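Local coordinates for uncharacterized protein (Bacteroides ovatus, PDB 4IRT), which is of unknown function but, as a putative neuraminidase built on a BNR-type beta-propeller, may act on sialic acid-containing glycans, at residues V22-S27 against H381-H386; P278-V283 against A315-V320; Y328-E333 against R338-H343. All blocks are in the same frame, centred on the assembly; numbering follows the deposited sequence. Where two conformers were deposited one is given.

Contact 1. Residues V22-S27 against H381-H386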
loop_
_atom_site.group_PDB
_atom_site.type_symbol
_atom_site.label_atom_id
_atom_site.label_comp_id
_atom_site.label_asym_id
_atom_site.label_seq_id
_atom_site.Cartn_x
_atom_site.Cartn_y
_atom_site.Cartn_z
ATOM N N VAL A 22 -1.312 2.484 -5.335
ATOM C CA VAL A 22 -0.230 1.930 -4.530
ATOM C C VAL A 22 -0.741 1.538 -3.140
ATOM O O VAL A 22 -0.128 0.698 -2.478
ATOM C CB VAL A 22 0.944 2.950 -4.438
ATOM C CG1 VAL A 22 0.594 4.097 -3.491
ATOM C CG2 VAL A 22 2.222 2.284 -4.001
ATOM N N PHE A 23 -1.887 2.088 -2.736
ATOM C CA PHE A 23 -2.380 1.942 -1.380
ATOM C C PHE A 23 -3.519 0.909 -1.247
ATOM O O PHE A 23 -4.196 0.858 -0.236
ATOM C CB PHE A 23 -2.749 3.288 -0.751
ATOM C CG PHE A 23 -3.712 4.113 -1.549
ATOM C CD1 PHE A 23 -5.074 3.932 -1.433
ATOM C CD2 PHE A 23 -3.241 5.121 -2.390
ATOM C CE1 PHE A 23 -5.952 4.691 -2.184
ATOM C CE2 PHE A 23 -4.115 5.894 -3.133
ATOM C CZ PHE A 23 -5.471 5.676 -3.034
ATOM N N ARG A 24 -3.679 0.060 -2.249
ATOM C CA ARG A 24 -4.499 -1.129 -2.088
ATOM C C ARG A 24 -3.749 -2.143 -1.226
ATOM O O ARG A 24 -2.723 -2.686 -1.630
ATOM C CB ARG A 24 -4.851 -1.693 -3.461
ATOM C CG ARG A 24 -5.696 -0.726 -4.297
ATOM C CD ARG A 24 -6.479 -1.408 -5.438
ATOM N NE ARG A 24 -7.340 -2.469 -4.927
ATOM C CZ ARG A 24 -7.754 -3.557 -5.581
ATOM N NH1 ARG A 24 -7.539 -3.736 -6.897
ATOM N NH2 ARG A 24 -8.475 -4.469 -4.926
ATOM N N ASN A 25 -4.256 -2.381 -0.026
ATOM C CA ASN A 25 -3.585 -3.218 0.966
ATOM C C ASN A 25 -4.595 -4.210 1.512
ATOM O O ASN A 25 -5.143 -3.989 2.615
ATOM C CB ASN A 25 -3.012 -2.328 2.096
ATOM C CG ASN A 25 -1.720 -1.615 1.670
ATOM O OD1 ASN A 25 -0.697 -2.253 1.455
ATOM N ND2 ASN A 25 -1.780 -0.328 1.515
ATOM N N ASN A 26 -4.888 -5.305 0.787
ATOM C CA ASN A 26 -4.268 -5.759 -0.457
ATOM C C ASN A 26 -5.265 -5.874 -1.610
ATOM O O ASN A 26 -6.508 -5.977 -1.426
ATOM C CB ASN A 26 -3.718 -7.168 -0.248
ATOM C CG ASN A 26 -2.423 -7.185 0.512
ATOM O OD1 ASN A 26 -2.118 -6.278 1.305
ATOM N ND2 ASN A 26 -1.651 -8.239 0.297
ATOM N N SER A 27 -4.734 -5.798 -2.812
ATOM C CA SER A 27 -5.498 -6.169 -3.994
ATOM C C SER A 27 -5.393 -7.667 -4.259
ATOM O O SER A 27 -6.272 -8.250 -4.874
ATOM C CB SER A 27 -4.959 -5.405 -5.206
ATOM O OG SER A 27 -3.585 -5.687 -5.419
ATOM N N HIS A 381 4.369 -11.503 -7.006
ATOM C CA HIS A 381 3.221 -11.448 -7.901
ATOM C C HIS A 381 2.637 -10.066 -7.782
ATOM O O HIS A 381 2.411 -9.569 -6.663
ATOM C CB HIS A 381 2.187 -12.498 -7.522
ATOM C CG HIS A 381 2.585 -13.902 -7.874
ATOM N ND1 HIS A 381 1.681 -14.940 -7.864
ATOM C CD2 HIS A 381 3.779 -14.451 -8.232
ATOM C CE1 HIS A 381 2.292 -16.068 -8.197
ATOM N NE2 HIS A 381 3.569 -15.801 -8.420
ATOM N N LEU A 382 2.442 -9.449 -8.938
ATOM C CA LEU A 382 1.897 -8.106 -9.050
ATOM C C LEU A 382 0.507 -8.112 -9.677
ATOM O O LEU A 382 0.237 -8.836 -10.659
ATOM C CB LEU A 382 2.831 -7.246 -9.911
ATOM C CG LEU A 382 4.272 -7.056 -9.458
ATOM C CD1 LEU A 382 5.126 -6.390 -10.527
ATOM C CD2 LEU A 382 4.273 -6.204 -8.201
ATOM N N PHE A 383 -0.346 -7.234 -9.147
ATOM C CA PHE A 383 -1.626 -6.863 -9.746
ATOM C C PHE A 383 -1.343 -5.884 -10.884
ATOM O O PHE A 383 -0.892 -4.757 -10.652
ATOM C CB PHE A 383 -2.538 -6.205 -8.687
ATOM C CG PHE A 383 -3.971 -5.928 -9.158
ATOM C CD1 PHE A 383 -4.244 -4.929 -10.102
ATOM C CD2 PHE A 383 -5.045 -6.657 -8.660
ATOM C CE1 PHE A 383 -5.559 -4.671 -10.544
ATOM C CE2 PHE A 383 -6.344 -6.394 -9.080
ATOM C CZ PHE A 383 -6.619 -5.409 -10.037
ATOM N N VAL A 384 -1.622 -6.293 -12.110
ATOM C CA VAL A 384 -1.274 -5.495 -13.292
ATOM C C VAL A 384 -2.526 -5.288 -14.157
ATOM O O VAL A 384 -3.175 -6.239 -14.546
ATOM C CB VAL A 384 -0.168 -6.186 -14.094
ATOM C CG1 VAL A 384 0.094 -5.470 -15.413
ATOM C CG2 VAL A 384 1.113 -6.212 -13.270
ATOM N N GLN A 385 -2.814 -4.032 -14.476
ATOM C CA GLN A 385 -3.953 -3.652 -15.312
ATOM C C GLN A 385 -3.680 -2.251 -15.849
ATOM O O GLN A 385 -3.279 -1.368 -15.100
ATOM C CB GLN A 385 -5.238 -3.590 -14.489
ATOM C CG GLN A 385 -6.448 -3.318 -15.327
ATOM C CD GLN A 385 -7.664 -2.923 -14.558
ATOM O OE1 GLN A 385 -7.605 -2.581 -13.380
ATOM N NE2 GLN A 385 -8.800 -2.964 -15.234
ATOM N N HIS A 386 -3.885 -2.077 -17.145
ATOM C CA HIS A 386 -3.857 -0.739 -17.751
ATOM C C HIS A 386 -5.072 0.058 -17.260
ATOM O O HIS A 386 -6.198 -0.393 -17.422
ATOM C CB HIS A 386 -3.957 -0.890 -19.259
ATOM C CG HIS A 386 -3.991 0.415 -19.981
ATOM N ND1 HIS A 386 -2.892 0.934 -20.625
ATOM C CD2 HIS A 386 -4.986 1.315 -20.139
ATOM C CE1 HIS A 386 -3.221 2.096 -21.176
ATOM N NE2 HIS A 386 -4.494 2.341 -20.909
#
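S27 and F383 mark the nearest approach of the two backbones, with S27 CA 7.0 Å from F383 CA. Residues 22-27 form an irregular loop, with a cis peptide bond between N25 and N26. Residues 381-385 are an extended strand. No hydrogen bond joins the segments, and the contact is made by three buried side chains.

F383 reaches across to the loop. Its CG stands anti to the backbone N (chi1 -173°), and this carries the ring toward S27 and R24. S27 meets the base of that ring. Its OG lies 3.5 Å from F383 CB, and its CB is 3.7 Å from F383 CD2. The hydroxyl has its polar partner in S368 OG, a hydrogen bond that anchors it.

R24 comes to the outer end of the ring. Its NH1 lies over one face, 3.6 Å from F383 CE2. The guanidinium and ring planes are 75° apart, so the groups are not stacked. R24 CZ is 5.2 Å from the ring centroid, too far for more than a weak cation-pi attraction. The guanidinium is held by three backbone oxygens: I76 O takes NE, N19 O takes NH1 and S38 O takes NH2. These bonds satisfy NE, NH1 and NH2 and hold the group in place beside F383. S27 CB covers one guanidinium face, 3.4 Å above its plane, so S27 packs against both R24 and F383.

The contact lies near the middle of the propeller, where two neighbouring sheets meet. Strand 381-385 is an edge strand of its sheet, beside strand 401-407, and F383 also touches I403 there. The loop leads straight into strand 28-31 of the next sheet, where F383 packs on I37 and Y39 of strand 34-40.

Contact 2. Residues P278-V283 against A315-V320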
loop_
_atom_site.group_PDB
_atom_site.type_symbol
_atom_site.label_atom_id
_atom_site.label_comp_id
_atom_site.label_asym_id
_atom_site.label_seq_id
_atom_site.Cartn_x
_atom_site.Cartn_y
_atom_site.Cartn_z
ATOM N N PRO A 278 12.034 14.917 -10.274
ATOM C CA PRO A 278 11.860 13.974 -9.171
ATOM C C PRO A 278 12.537 12.657 -9.492
ATOM O O PRO A 278 12.553 12.247 -10.657
ATOM C CB PRO A 278 10.328 13.815 -9.096
ATOM C CG PRO A 278 9.798 15.070 -9.722
ATOM C CD PRO A 278 10.745 15.347 -10.842
ATOM N N GLN A 279 13.084 11.990 -8.469
ATOM C CA GLN A 279 13.811 10.747 -8.649
ATOM C C GLN A 279 13.337 9.769 -7.612
ATOM O O GLN A 279 13.104 10.157 -6.462
ATOM C CB GLN A 279 15.325 10.956 -8.421
ATOM C CG GLN A 279 15.974 12.012 -9.297
ATOM C CD GLN A 279 16.195 11.572 -10.742
ATOM O OE1 GLN A 279 15.942 10.418 -11.116
ATOM N NE2 GLN A 279 16.656 12.495 -11.559
ATOM N N TYR A 280 13.246 8.507 -8.011
ATOM C CA TYR A 280 12.929 7.425 -7.110
ATOM C C TYR A 280 14.033 7.196 -6.064
ATOM O O TYR A 280 15.232 7.347 -6.343
ATOM C CB TYR A 280 12.676 6.149 -7.885
ATOM C CG TYR A 280 11.355 6.049 -8.593
ATOM C CD1 TYR A 280 10.167 5.860 -7.874
ATOM C CD2 TYR A 280 11.270 6.107 -10.007
ATOM C CE1 TYR A 280 8.957 5.709 -8.509
ATOM C CE2 TYR A 280 10.024 5.982 -10.652
ATOM C CZ TYR A 280 8.899 5.772 -9.902
ATOM O OH TYR A 280 7.647 5.586 -10.459
ATOM N N ARG A 281 13.604 6.882 -4.843
ATOM C CA ARG A 281 14.459 6.742 -3.689
ATOM C C ARG A 281 14.104 5.522 -2.878
ATOM O O ARG A 281 12.954 5.112 -2.843
ATOM C CB ARG A 281 14.242 7.936 -2.750
ATOM C CG ARG A 281 14.293 9.267 -3.459
ATOM C CD ARG A 281 15.701 9.691 -3.845
ATOM N NE ARG A 281 15.676 10.959 -4.591
ATOM C CZ ARG A 281 16.682 11.831 -4.672
ATOM N NH1 ARG A 281 17.828 11.554 -4.086
ATOM N NH2 ARG A 281 16.550 12.966 -5.365
ATOM N N ILE A 282 15.092 5.008 -2.154
ATOM C CA ILE A 282 14.852 4.103 -1.044
ATOM C C ILE A 282 15.523 4.646 0.229
ATOM O O ILE A 282 16.632 5.183 0.174
ATOM C CB ILE A 282 15.309 2.657 -1.403
ATOM C CG1 ILE A 282 14.757 1.653 -0.399
ATOM C CG2 ILE A 282 16.829 2.554 -1.518
ATOM C CD1 ILE A 282 14.772 0.226 -0.897
ATOM N N VAL A 283 14.835 4.504 1.362
ATOM C CA VAL A 283 15.336 4.915 2.673
ATOM C C VAL A 283 15.207 3.689 3.567
ATOM O O VAL A 283 14.145 3.089 3.638
ATOM C CB VAL A 283 14.495 6.072 3.215
ATOM C CG1 VAL A 283 14.827 6.437 4.656
ATOM C CG2 VAL A 283 14.571 7.274 2.295
ATOM N N ALA A 315 4.689 6.417 -11.155
ATOM C CA ALA A 315 3.904 5.766 -10.121
ATOM C C ALA A 315 4.602 5.816 -8.785
ATOM O O ALA A 315 5.826 5.750 -8.715
ATOM C CB ALA A 315 3.657 4.316 -10.487
ATOM N N ARG A 316 3.825 5.858 -7.722
ATOM C CA ARG A 316 4.379 5.586 -6.413
ATOM C C ARG A 316 4.794 4.086 -6.354
ATOM O O ARG A 316 4.141 3.224 -6.940
ATOM C CB ARG A 316 3.380 5.930 -5.344
ATOM C CG ARG A 316 3.173 7.424 -5.274
ATOM C CD ARG A 316 2.038 7.819 -4.379
ATOM N NE ARG A 316 0.771 7.388 -4.943
ATOM C CZ ARG A 316 -0.415 7.769 -4.499
ATOM N NH1 ARG A 316 -0.520 8.560 -3.448
ATOM N NH2 ARG A 316 -1.510 7.311 -5.083
ATOM N N PRO A 317 5.916 3.793 -5.701
ATOM C CA PRO A 317 6.525 2.484 -5.844
ATOM C C PRO A 317 6.188 1.437 -4.800
ATOM O O PRO A 317 5.679 1.747 -3.711
ATOM C CB PRO A 317 8.010 2.822 -5.778
ATOM C CG PRO A 317 8.071 3.933 -4.794
ATOM C CD PRO A 317 6.859 4.776 -5.127
ATOM N N ARG A 318 6.514 0.194 -5.133
ATOM C CA ARG A 318 6.506 -0.915 -4.155
ATOM C C ARG A 318 7.876 -1.578 -4.171
ATOM O O ARG A 318 8.609 -1.468 -5.159
ATOM C CB ARG A 318 5.453 -1.979 -4.483
ATOM C CG ARG A 318 3.985 -1.558 -4.384
ATOM C CD ARG A 318 3.453 -1.782 -3.011
ATOM N NE ARG A 318 2.024 -1.511 -2.793
ATOM C CZ ARG A 318 1.177 -2.378 -2.259
ATOM N NH1 ARG A 318 1.544 -3.633 -1.971
ATOM N NH2 ARG A 318 -0.069 -2.011 -2.045
ATOM N N ILE A 319 8.207 -2.264 -3.078
ATOM C CA ILE A 319 9.474 -2.971 -2.942
ATOM C C ILE A 319 9.279 -4.300 -2.222
ATOM O O ILE A 319 8.389 -4.455 -1.361
ATOM C CB ILE A 319 10.520 -2.167 -2.137
ATOM C CG1 ILE A 319 9.917 -1.618 -0.826
ATOM C CG2 ILE A 319 11.125 -1.052 -2.963
ATOM C CD1 ILE A 319 10.964 -1.034 0.111
ATOM N N VAL A 320 10.134 -5.255 -2.552
ATOM C CA VAL A 320 10.358 -6.398 -1.660
ATOM C C VAL A 320 11.862 -6.541 -1.462
ATOM O O VAL A 320 12.654 -6.149 -2.328
ATOM C CB VAL A 320 9.717 -7.705 -2.160
ATOM C CG1 VAL A 320 8.188 -7.563 -2.186
ATOM C CG2 VAL A 320 10.279 -8.145 -3.508
#
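Y280 spans the gap between the two segments and ends on the backbone of A315. Its CB points toward the other segment. CG stands anti to the carbonyl carbon (chi1 -76°), and the ring then runs past P317, the two side chains pointing opposite ways. CD1 is the first ring atom to touch, 4.2 Å from P317 CG. CE1 comes next, 4.1 Å from P317 CB and nearer still to the carbonyl oxygen of A315. That oxygen sits at the ring edge, close to its plane, 3.3 Å from Y280 CZ. At the tip, Y280 OH donates a short hydrogen bond to A315 O, 2.5 Å long. The hydroxyl approaches in the carbonyl plane on a lone pair, with a C=O...O angle of 133°. The buried hydroxyl thus finds its acceptor in a backbone oxygen.

Strand 278-285 belongs to one four-stranded sheet of the beta-propeller, and strand 318-322 is an edge strand of the next. The touching parts run in nearly the same direction, 23° apart. They are not paired as strands: side chains fill the space between the sheets, as between the blades of a propeller.

Further along, I282 and I319 meet through their ends. I282 CD1 lies 4.1 Å from I319 CD1, and the two side chains cross at a slant. CG1 of I282 is anti to its backbone N, which sends the delta methyl toward the neighbouring sheet. I319 also rests on Y265 and A267 of strand 264-271, and I282 touches V326 of strand 325-330.

Contact 3. Residues Y328-E333 against R338-H343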
loop_
_atom_site.group_PDB
_atom_site.type_symbol
_atom_site.label_atom_id
_atom_site.label_comp_id
_atom_site.label_asym_id
_atom_site.label_seq_id
_atom_site.Cartn_x
_atom_site.Cartn_y
_atom_site.Cartn_z
ATOM N N TYR A 328 12.500 -3.306 -6.833
ATOM C CA TYR A 328 11.820 -2.012 -6.731
ATOM C C TYR A 328 10.944 -1.820 -7.966
ATOM O O TYR A 328 11.434 -1.695 -9.093
ATOM C CB TYR A 328 12.896 -0.943 -6.642
ATOM C CG TYR A 328 12.476 0.451 -6.214
ATOM C CD1 TYR A 328 11.796 1.291 -7.088
ATOM C CD2 TYR A 328 12.835 0.956 -4.953
ATOM C CE1 TYR A 328 11.442 2.557 -6.721
ATOM C CE2 TYR A 328 12.479 2.232 -4.576
ATOM C CZ TYR A 328 11.775 3.018 -5.462
ATOM O OH TYR A 328 11.464 4.307 -5.091
ATOM N N ILE A 329 9.627 -1.821 -7.747
ATOM C CA ILE A 329 8.645 -1.831 -8.815
ATOM C C ILE A 329 8.055 -0.424 -9.023
ATOM O O ILE A 329 7.681 0.262 -8.047
ATOM C CB ILE A 329 7.521 -2.834 -8.531
ATOM C CG1 ILE A 329 8.083 -4.214 -8.175
ATOM C CG2 ILE A 329 6.603 -2.942 -9.735
ATOM C CD1 ILE A 329 8.900 -4.858 -9.285
ATOM N N PHE A 330 8.066 0.030 -10.274
ATOM C CA PHE A 330 7.621 1.351 -10.622
ATOM C C PHE A 330 7.020 1.424 -12.035
ATOM O O PHE A 330 6.850 0.413 -12.695
ATOM C CB PHE A 330 8.762 2.343 -10.447
ATOM C CG PHE A 330 9.865 2.225 -11.452
ATOM C CD1 PHE A 330 10.863 1.263 -11.314
ATOM C CD2 PHE A 330 9.971 3.142 -12.504
ATOM C CE1 PHE A 330 11.931 1.218 -12.195
ATOM C CE2 PHE A 330 11.018 3.069 -13.401
ATOM C CZ PHE A 330 11.992 2.090 -13.260
ATOM N N ARG A 331 6.643 2.628 -12.432
ATOM C CA ARG A 331 6.116 2.876 -13.781
ATOM C C ARG A 331 6.476 4.303 -14.114
ATOM O O ARG A 331 6.228 5.212 -13.315
ATOM C CB ARG A 331 4.612 2.618 -13.780
ATOM C CG ARG A 331 3.827 3.038 -15.030
ATOM C CD ARG A 331 3.417 4.498 -15.014
ATOM N NE ARG A 331 2.452 4.749 -13.961
ATOM C CZ ARG A 331 2.081 5.946 -13.519
ATOM N NH1 ARG A 331 2.609 7.077 -13.994
ATOM N NH2 ARG A 331 1.144 6.004 -12.597
ATOM N N ASP A 332 6.999 4.522 -15.317
ATOM C CA ASP A 332 7.557 5.830 -15.686
ATOM C C ASP A 332 7.228 6.153 -17.140
ATOM O O ASP A 332 7.503 5.354 -18.037
ATOM C CB ASP A 332 9.078 5.787 -15.440
ATOM C CG ASP A 332 9.767 7.173 -15.461
ATOM O OD1 ASP A 332 9.309 8.126 -16.138
ATOM O OD2 ASP A 332 10.850 7.254 -14.817
ATOM N N GLU A 333 6.656 7.333 -17.374
ATOM C CA GLU A 333 6.471 7.838 -18.748
ATOM C C GLU A 333 7.750 7.799 -19.588
ATOM O O GLU A 333 7.694 7.563 -20.810
ATOM C CB GLU A 333 5.950 9.271 -18.757
ATOM C CG GLU A 333 4.448 9.368 -18.569
ATOM C CD GLU A 333 3.885 10.751 -18.903
ATOM O OE1 GLU A 333 4.614 11.599 -19.480
ATOM O OE2 GLU A 333 2.706 10.981 -18.566
ATOM N N ARG A 338 5.442 1.403 -18.911
ATOM C CA ARG A 338 5.414 -0.038 -18.705
ATOM C C ARG A 338 5.494 -0.332 -17.205
ATOM O O ARG A 338 5.745 0.568 -16.396
ATOM C CB ARG A 338 6.571 -0.676 -19.483
ATOM C CG ARG A 338 6.396 -0.489 -20.997
ATOM C CD ARG A 338 7.623 -0.895 -21.794
ATOM N NE ARG A 338 7.380 -0.815 -23.234
ATOM C CZ ARG A 338 7.710 0.227 -23.993
ATOM N NH1 ARG A 338 8.293 1.298 -23.465
ATOM N NH2 ARG A 338 7.446 0.198 -25.288
ATOM N N VAL A 339 5.243 -1.576 -16.818
ATOM C CA VAL A 339 5.594 -2.003 -15.470
ATOM C C VAL A 339 7.099 -2.147 -15.525
ATOM O O VAL A 339 7.614 -2.819 -16.418
ATOM C CB VAL A 339 4.966 -3.346 -15.089
ATOM C CG1 VAL A 339 5.455 -3.777 -13.725
ATOM C CG2 VAL A 339 3.460 -3.219 -15.104
ATOM N N SER A 340 7.812 -1.498 -14.613
ATOM C CA SER A 340 9.269 -1.573 -14.617
ATOM C C SER A 340 9.785 -2.035 -13.276
ATOM O O SER A 340 9.066 -1.941 -12.264
ATOM C CB SER A 340 9.869 -0.228 -15.005
ATOM O OG SER A 340 9.490 0.189 -16.325
HETATM N N MSE A 341 11.023 -2.550 -13.270
HETATM C CA MSE A 341 11.673 -3.015 -12.052
HETATM C C MSE A 341 13.100 -2.552 -12.008
HETATM O O MSE A 341 13.814 -2.618 -13.007
HETATM C CB MSE A 341 11.638 -4.538 -11.901
HETATM C CG MSE A 341 12.348 -5.050 -10.644
HETATM SE SE MSE A 341 11.867 -6.971 -10.466
HETATM C CE MSE A 341 13.328 -7.443 -11.615
ATOM N N ALA A 342 13.529 -2.101 -10.833
ATOM C CA ALA A 342 14.929 -1.847 -10.562
ATOM C C ALA A 342 15.415 -2.816 -9.483
ATOM O O ALA A 342 14.695 -3.102 -8.522
ATOM C CB ALA A 342 15.144 -0.398 -10.142
ATOM N N HIS A 343 16.614 -3.348 -9.684
ATOM C CA HIS A 343 17.160 -4.392 -8.857
ATOM C C HIS A 343 18.538 -3.997 -8.346
ATOM O O HIS A 343 19.365 -3.498 -9.122
ATOM C CB HIS A 343 17.312 -5.684 -9.658
ATOM C CG HIS A 343 17.945 -6.777 -8.872
ATOM N ND1 HIS A 343 19.189 -7.280 -9.165
ATOM C CD2 HIS A 343 17.530 -7.428 -7.762
ATOM C CE1 HIS A 343 19.507 -8.216 -8.285
ATOM N NE2 HIS A 343 18.513 -8.324 -7.424
HETATM O O HOH W 1 7.746 2.295 -16.788
#
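F330 folds its ring over S340, its partner on the neighbouring strand. CG takes the crowded position between the backbone N and the carbonyl carbon (chi1 71°), which turns the ring back across the sheet. S340 CB is the bump beneath it, 3.7 Å from the ring centroid. This CH-pi contact falls over the face, offset toward the rim. A342 fills the next place, its CB 4.1 Å from F330 CE1.

I329 and M341 point to the opposite face of the sheet, and I329 also meets V339. I329 CD1 packs 3.7 Å from CG of M341, which is present as selenomethionine, and I329 CG2 rests 4.2 Å from V339 CG1.

The backbones hold this fit in register. Y328 pairs with A342 and F330 with S340, each through two hydrogen bonds. I329 and M341 form the non-hydrogen-bonded pair between them. The F330 N to S340 O bond is nearly straight at 173°.

Near D332 a water bridges the two segments. It accepts from D332 N at 2.8 Å and donates to R338 O at 2.7 Å and to S340 OG. S340 OG is also hydrogen-bonded to D356 OD1.

The antiparallel hairpin of strands 325-330 and 340-344 forms the middle of a four-stranded sheet, the typical blade of a beta-propeller.

From the N terminus, the chain first supplies 22-27, whose partner 381-386 comes more than 350 residues later. Contact 1 therefore closes a loop around most of the propeller and ties the sheet built from both chain ends (5-12, 401-407, 381-385) to the sheet that starts at strand 28-31. Contacts 2 and 3 both fall within that span, one after the other. Contact 2 closes a short loop between two successive sheets. Contact 3 closes a tighter one, a hairpin within the second of these. R318 ties contact 2 to both others: its NH2 reaches V22 O and R24 O, and its O accepts from I329 N. L382 packs on I329 and V339, linking contacts 1 and 3.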